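Local coordinates for protein endoglucanase (Clostridium thermocellum, PDB 2E4T) that hydrolyses internal beta-1,4-glucosidic bonds of cellulose and xyloglucan through its family 44 glycoside hydrolase domain, at residues N475-D480 and S484-R489. Numbering follows the deposited sequence.
Sequences NVWAFD and SNITQR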
loop_
_atom_site.group_PDB
_atom_site.type_symbol
_atom_site.label_atom_id
_atom_site.label_comp_id
_atom_site.label_asym_id
_atom_site.label_seq_id
_atom_site.Cartn_x
_atom_site.Cartn_y
_atom_site.Cartn_z
ATOM N N ASN A 475 0.004 17.378 -24.785
ATOM C CA ASN A 475 -1.404 17.066 -24.557
ATOM C C ASN A 475 -1.652 17.015 -23.057
ATOM O O ASN A 475 -0.739 16.729 -22.282
ATOM C CB ASN A 475 -1.777 15.813 -25.299
ATOM C CG ASN A 475 -1.913 16.063 -26.792
ATOM O OD1 ASN A 475 -1.052 15.592 -27.577
ATOM N ND2 ASN A 475 -2.879 16.849 -27.192
ATOM N N VAL A 476 -2.889 17.340 -22.650
ATOM C CA VAL A 476 -3.187 17.516 -21.249
ATOM C C VAL A 476 -4.473 16.828 -20.890
ATOM O O VAL A 476 -5.489 16.968 -21.593
ATOM C CB VAL A 476 -3.338 19.027 -20.898
ATOM C CG1 VAL A 476 -3.620 19.191 -19.386
ATOM C CG2 VAL A 476 -2.069 19.820 -21.276
ATOM N N TRP A 477 -4.461 16.096 -19.754
ATOM C CA TRP A 477 -5.649 15.523 -19.144
ATOM C C TRP A 477 -5.727 16.004 -17.699
ATOM O O TRP A 477 -4.686 16.148 -17.048
ATOM C CB TRP A 477 -5.589 13.977 -19.196
ATOM C CG TRP A 477 -5.746 13.433 -20.575
ATOM C CD1 TRP A 477 -6.919 12.875 -21.074
ATOM C CD2 TRP A 477 -4.795 13.333 -21.619
ATOM N NE1 TRP A 477 -6.730 12.440 -22.334
ATOM C CE2 TRP A 477 -5.451 12.720 -22.713
ATOM C CE3 TRP A 477 -3.452 13.680 -21.746
ATOM C CZ2 TRP A 477 -4.806 12.450 -23.931
ATOM C CZ3 TRP A 477 -2.790 13.411 -22.934
ATOM C CH2 TRP A 477 -3.482 12.824 -24.000
ATOM N N ALA A 478 -6.932 16.297 -17.202
ATOM C CA ALA A 478 -6.997 16.886 -15.857
ATOM C C ALA A 478 -8.321 16.557 -15.188
ATOM O O ALA A 478 -9.325 16.258 -15.835
ATOM C CB ALA A 478 -6.819 18.411 -15.914
ATOM N N PHE A 479 -8.288 16.660 -13.847
ATOM C CA PHE A 479 -9.516 16.714 -13.056
ATOM C C PHE A 479 -9.442 17.918 -12.109
ATOM O O PHE A 479 -8.389 18.522 -11.873
ATOM C CB PHE A 479 -9.812 15.398 -12.297
ATOM C CG PHE A 479 -8.800 15.020 -11.230
ATOM C CD1 PHE A 479 -8.866 15.560 -9.949
ATOM C CD2 PHE A 479 -7.794 14.080 -11.498
ATOM C CE1 PHE A 479 -7.992 15.159 -8.964
ATOM C CE2 PHE A 479 -6.926 13.668 -10.502
ATOM C CZ PHE A 479 -7.027 14.190 -9.214
ATOM N N ASP A 480 -10.632 18.307 -11.600
ATOM C CA ASP A 480 -10.746 19.562 -10.867
ATOM C C ASP A 480 -12.080 19.510 -10.083
ATOM O O ASP A 480 -12.743 18.465 -10.053
ATOM C CB ASP A 480 -10.626 20.775 -11.798
ATOM C CG ASP A 480 -11.620 20.700 -12.935
ATOM O OD1 ASP A 480 -12.773 20.205 -12.730
ATOM O OD2 ASP A 480 -11.256 21.175 -14.047
ATOM N N SER A 484 -14.634 14.812 -11.073
ATOM C CA SER A 484 -13.580 13.819 -10.918
ATOM C C SER A 484 -13.332 13.019 -12.186
ATOM O O SER A 484 -12.344 12.272 -12.233
ATOM C CB SER A 484 -13.887 12.915 -9.727
ATOM O OG SER A 484 -15.166 12.310 -9.831
ATOM N N ASN A 485 -14.188 13.146 -13.227
ATOM C CA ASN A 485 -13.834 12.518 -14.485
ATOM C C ASN A 485 -12.606 13.209 -15.044
ATOM O O ASN A 485 -12.544 14.457 -15.093
ATOM C CB ASN A 485 -14.980 12.686 -15.491
ATOM C CG ASN A 485 -16.258 12.024 -15.070
ATOM O OD1 ASN A 485 -17.364 12.593 -15.365
ATOM N ND2 ASN A 485 -16.198 10.905 -14.446
ATOM N N ILE A 486 -11.640 12.433 -15.520
ATOM C CA ILE A 486 -10.445 13.011 -16.125
ATOM C C ILE A 486 -10.775 13.334 -17.574
ATOM O O ILE A 486 -11.199 12.454 -18.342
ATOM C CB ILE A 486 -9.267 12.040 -16.057
ATOM C CG1 ILE A 486 -8.943 11.708 -14.604
ATOM C CG2 ILE A 486 -8.068 12.637 -16.778
ATOM C CD1 ILE A 486 -7.973 10.550 -14.455
ATOM N N THR A 487 -10.633 14.629 -17.964
ATOM C CA THR A 487 -11.002 15.046 -19.303
ATOM C C THR A 487 -9.783 15.656 -19.981
ATOM O O THR A 487 -8.942 16.312 -19.376
ATOM C CB THR A 487 -12.176 16.026 -19.255
ATOM O OG1 THR A 487 -11.761 17.137 -18.477
ATOM C CG2 THR A 487 -13.415 15.370 -18.699
ATOM N N GLN A 488 -9.746 15.484 -21.299
ATOM C CA GLN A 488 -8.672 16.043 -22.113
ATOM C C GLN A 488 -8.917 17.541 -22.255
ATOM O O GLN A 488 -10.059 17.992 -22.485
ATOM C CB GLN A 488 -8.594 15.351 -23.491
ATOM C CG GLN A 488 -7.324 15.717 -24.212
ATOM C CD GLN A 488 -7.093 14.931 -25.447
ATOM O OE1 GLN A 488 -7.876 14.056 -25.855
ATOM N NE2 GLN A 488 -5.983 15.256 -26.108
ATOM N N ARG A 489 -7.833 18.298 -22.156
ATOM C CA ARG A 489 -7.874 19.754 -22.216
ATOM C C ARG A 489 -7.127 20.243 -23.458
ATOM O O ARG A 489 -6.496 19.471 -24.177
ATOM C CB ARG A 489 -7.222 20.337 -20.949
ATOM C CG ARG A 489 -7.747 19.737 -19.639
ATOM C CD ARG A 489 -9.248 19.861 -19.462
ATOM N NE ARG A 489 -9.778 19.191 -18.256
ATOM C CZ ARG A 489 -10.093 19.820 -17.129
ATOM N NH1 ARG A 489 -9.832 21.143 -16.961
ATOM N NH2 ARG A 489 -10.615 19.128 -16.136
HETATM O O HOH W 1 -4.583 17.664 -24.990
#
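Val476 to Ala478 pair with Thr487 to Arg489 as the two antiparallel arms of a beta hairpin. Ala478 and Thr487 form a hydrogen-bonded pair: Ala478 N gives to Thr487 O at 3.0 Å, and Thr487 N gives back to Ala478 O at 3.0 Å. Arg489 N adds a nearly straight bond to Val476 O. At the far end, where Val476 and Arg489 pair only loosely, one water accepts hydrogen bonds from Val476 N, Asn475 ND2 and Gln488 NE2 and donates one to Arg489 O.

The charged contact lies on the face of Ala478 and Thr487. Arg489 bends at chi2 (-57°), and this brings its guanidinium back along the hairpin to Asp480. NH1 and NH2 both grip the single atom Asp480 OD2, with NH2 of Arg489 3.0 Å from it in a salt bridge. The carboxylate and guanidinium planes stand 65° apart. Arg489 NE also bonds Thr487 O, from the face opposite to Ala478 N. Ala478 CB sits over the centre of the guanidinium, 3.7 Å above its plane. Together these contacts fix the rotation of the group.

On the other face Gln488 is extended and runs alongside Trp477, its amide 21° from the ring plane. Its CG makes a CH-pi contact 4.0 Å from the centroid of the five-membered ring of Trp477. Ile486 adds apolar packing: its CG2 lies on Trp477 CB at 3.7 Å, and its CG1 leans on the Phe479 ring.

The hairpin forms one margin of the beta-sandwich-like domain beside the TIM barrel. Strand 486-492 is outermost in its sheet; strand 474-480 pairs on its other side with strand 508-514. Phe479 and Ile486 rest on helix 398-408, which carries the zinc ligand Glu401.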